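Local coordinates for proteasome assembly chaperone family protein (Pyrococcus furiosus, PDB 3VR0) that probably activates the archaeal proteasome, being a homologue of proteasome assembly chaperones of the PAC2 family, at residues A59-E64 against E88-K93. Numbering follows the deposited sequence.
Sequences AKKFAE and EFYYWK
A classic beta bulge sets two residues, F62 and A63, opposite the single F89 and shifts the register of antiparallel strands 60-66 and 87-92 by one residue. These are neighbours in the mixed sheet of this PAC2-family protein, flanked by strands 21-24 and 102-107. The carbonyl of F89 takes a firm bond from F62 N (N to O 2.9 Å) and a weak one from A63 N, while F89 N donates almost straight (179°) to A63 O. Beyond the bulge, K60 and Y91 form a regular hydrogen-bonded pair. With CG between its backbone N and carbonyl carbon (chi1 73°), F62 joins Y91 in an offset edge-to-face pair, the edge of Y91 toward the face of F62, planes 81° apart; F62 CE2 lies 3.8 Å from F89 CB. I103 touches F62 and F89, and F129 of helix 116-131 meets the F89 ring edge-to-face.

On the other side, K61 CB sits over the Y90 ring, 4.0 Å from its centroid. The K61 chain runs extended as far as CD and bends at chi3, so that NZ reaches both E64 OE1 (3.0 Å) and E88 OE2 (3.2 Å) in salt bridges, the latter from above the carboxylate plane. Y90 OH donates to E88 OE1 (2.8 Å), whereas E64 OE2 bonds Y25 OH. Replacing E88 by alanine would probably leave the Y90 hydroxyl without this acceptor and K61 NZ with only the E64 carboxylate of the two. The shared ammonium probably offsets repulsion between the nearly parallel E64 and E88 carboxylates.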
loop_
_atom_site.group_PDB
_atom_site.type_symbol
_atom_site.label_atom_id
_atom_site.label_comp_id
_atom_site.label_asym_id
_atom_site.label_seq_id
_atom_site.Cartn_x
_atom_site.Cartn_y
_atom_site.Cartn_z
ATOM N N ALA C 59 -17.936 -15.623 29.722
ATOM C CA ALA C 59 -17.487 -16.272 28.530
ATOM C C ALA C 59 -16.000 -16.579 28.674
ATOM O O ALA C 59 -15.258 -15.841 29.311
ATOM C CB ALA C 59 -17.769 -15.364 27.267
ATOM N N LYS C 60 -15.558 -17.674 28.070
ATOM C CA LYS C 60 -14.172 -18.085 28.259
ATOM C C LYS C 60 -13.321 -17.831 27.042
ATOM O O LYS C 60 -13.707 -18.201 25.930
ATOM C CB LYS C 60 -14.135 -19.610 28.543
ATOM C CG LYS C 60 -12.810 -20.058 29.118
ATOM C CD LYS C 60 -12.295 -21.305 28.421
ATOM C CE LYS C 60 -11.394 -22.129 29.355
ATOM N NZ LYS C 60 -9.935 -21.783 29.207
ATOM N N LYS C 61 -12.137 -17.272 27.230
ATOM C CA LYS C 61 -11.273 -17.071 26.073
ATOM C C LYS C 61 -10.716 -18.391 25.530
ATOM O O LYS C 61 -10.123 -19.140 26.301
ATOM C CB LYS C 61 -10.076 -16.223 26.409
ATOM C CG LYS C 61 -9.161 -16.129 25.188
ATOM C CD LYS C 61 -8.233 -14.924 25.207
ATOM C CE LYS C 61 -7.108 -15.108 26.174
ATOM N NZ LYS C 61 -6.251 -13.878 26.141
ATOM N N PHE C 62 -10.819 -18.614 24.211
ATOM C CA PHE C 62 -10.259 -19.835 23.607
ATOM C C PHE C 62 -9.343 -19.714 22.395
ATOM O O PHE C 62 -8.745 -20.728 21.997
ATOM C CB PHE C 62 -11.336 -20.848 23.281
ATOM C CG PHE C 62 -12.217 -20.490 22.084
ATOM C CD1 PHE C 62 -12.121 -21.199 20.915
ATOM C CD2 PHE C 62 -13.175 -19.476 22.179
ATOM C CE1 PHE C 62 -12.935 -20.936 19.875
ATOM C CE2 PHE C 62 -14.024 -19.211 21.137
ATOM C CZ PHE C 62 -13.888 -19.916 19.974
ATOM N N ALA C 63 -9.241 -18.523 21.793
ATOM C CA ALA C 63 -8.318 -18.317 20.672
ATOM C C ALA C 63 -7.883 -16.846 20.564
ATOM O O ALA C 63 -8.585 -15.959 21.013
ATOM C CB ALA C 63 -8.964 -18.753 19.368
ATOM N N GLU C 64 -6.719 -16.596 19.982
ATOM C CA GLU C 64 -6.415 -15.229 19.644
ATOM C C GLU C 64 -5.835 -15.051 18.239
ATOM O O GLU C 64 -5.219 -15.969 17.666
ATOM C CB GLU C 64 -5.710 -14.447 20.802
ATOM C CG GLU C 64 -4.485 -14.999 21.331
ATOM C CD GLU C 64 -4.180 -14.532 22.785
ATOM O OE1 GLU C 64 -4.985 -13.797 23.439
ATOM O OE2 GLU C 64 -3.094 -14.913 23.261
ATOM N N GLU C 88 -9.376 -11.380 20.135
ATOM C CA GLU C 88 -9.549 -12.483 21.062
ATOM C C GLU C 88 -10.891 -13.064 20.810
ATOM O O GLU C 88 -11.842 -12.309 20.588
ATOM C CB GLU C 88 -9.501 -11.983 22.503
ATOM C CG GLU C 88 -8.156 -11.406 22.926
ATOM C CD GLU C 88 -8.174 -10.858 24.374
ATOM O OE1 GLU C 88 -9.217 -10.282 24.833
ATOM O OE2 GLU C 88 -7.135 -11.012 25.068
ATOM N N PHE C 89 -10.980 -14.393 20.820
ATOM C CA PHE C 89 -12.258 -15.063 20.718
ATOM C C PHE C 89 -12.615 -15.681 22.080
ATOM O O PHE C 89 -11.765 -16.338 22.704
ATOM C CB PHE C 89 -12.213 -16.183 19.678
ATOM C CG PHE C 89 -12.015 -15.718 18.276
ATOM C CD1 PHE C 89 -13.121 -15.584 17.395
ATOM C CD2 PHE C 89 -10.738 -15.475 17.793
ATOM C CE1 PHE C 89 -12.928 -15.193 16.058
ATOM C CE2 PHE C 89 -10.538 -15.055 16.432
ATOM C CZ PHE C 89 -11.614 -14.926 15.585
ATOM N N TYR C 90 -13.863 -15.465 22.517
ATOM C CA TYR C 90 -14.402 -16.026 23.761
ATOM C C TYR C 90 -15.584 -16.899 23.404
ATOM O O TYR C 90 -16.291 -16.623 22.420
ATOM C CB TYR C 90 -14.903 -14.913 24.702
ATOM C CG TYR C 90 -13.788 -14.079 25.275
ATOM C CD1 TYR C 90 -13.353 -14.258 26.573
ATOM C CD2 TYR C 90 -13.156 -13.123 24.495
ATOM C CE1 TYR C 90 -12.301 -13.492 27.081
ATOM C CE2 TYR C 90 -12.127 -12.359 24.984
ATOM C CZ TYR C 90 -11.697 -12.549 26.263
ATOM O OH TYR C 90 -10.666 -11.765 26.713
ATOM N N TYR C 91 -15.843 -17.947 24.172
ATOM C CA TYR C 91 -17.091 -18.674 23.910
ATOM C C TYR C 91 -17.991 -18.758 25.141
ATOM O O TYR C 91 -17.538 -18.642 26.299
ATOM C CB TYR C 91 -16.799 -20.088 23.387
ATOM C CG TYR C 91 -16.363 -21.068 24.492
ATOM C CD1 TYR C 91 -17.311 -21.863 25.179
ATOM C CD2 TYR C 91 -15.027 -21.166 24.849
ATOM C CE1 TYR C 91 -16.910 -22.773 26.185
ATOM C CE2 TYR C 91 -14.598 -22.055 25.815
ATOM C CZ TYR C 91 -15.547 -22.849 26.502
ATOM O OH TYR C 91 -15.087 -23.709 27.459
ATOM N N TRP C 92 -19.262 -19.008 24.881
ATOM C CA TRP C 92 -20.201 -19.259 25.976
ATOM C C TRP C 92 -21.004 -20.461 25.578
ATOM O O TRP C 92 -21.524 -20.520 24.450
ATOM C CB TRP C 92 -21.139 -18.082 26.195
ATOM C CG TRP C 92 -22.137 -18.229 27.293
ATOM C CD1 TRP C 92 -21.902 -18.104 28.657
ATOM C CD2 TRP C 92 -23.550 -18.455 27.146
ATOM N NE1 TRP C 92 -23.097 -18.232 29.341
ATOM C CE2 TRP C 92 -24.112 -18.468 28.447
ATOM C CE3 TRP C 92 -24.398 -18.677 26.035
ATOM C CZ2 TRP C 92 -25.494 -18.668 28.675
ATOM C CZ3 TRP C 92 -25.768 -18.869 26.255
ATOM C CH2 TRP C 92 -26.303 -18.866 27.591
ATOM N N LYS C 93 -21.061 -21.439 26.478
ATOM C CA LYS C 93 -21.855 -22.644 26.202
ATOM C C LYS C 93 -23.193 -22.458 26.893
ATOM O O LYS C 93 -23.237 -22.190 28.074
ATOM C CB LYS C 93 -21.121 -23.901 26.690
ATOM C CG LYS C 93 -21.829 -25.249 26.353
ATOM C CD LYS C 93 -21.137 -26.447 27.080
ATOM C CE LYS C 93 -21.870 -27.800 26.787
ATOM N NZ LYS C 93 -22.345 -28.003 25.375
#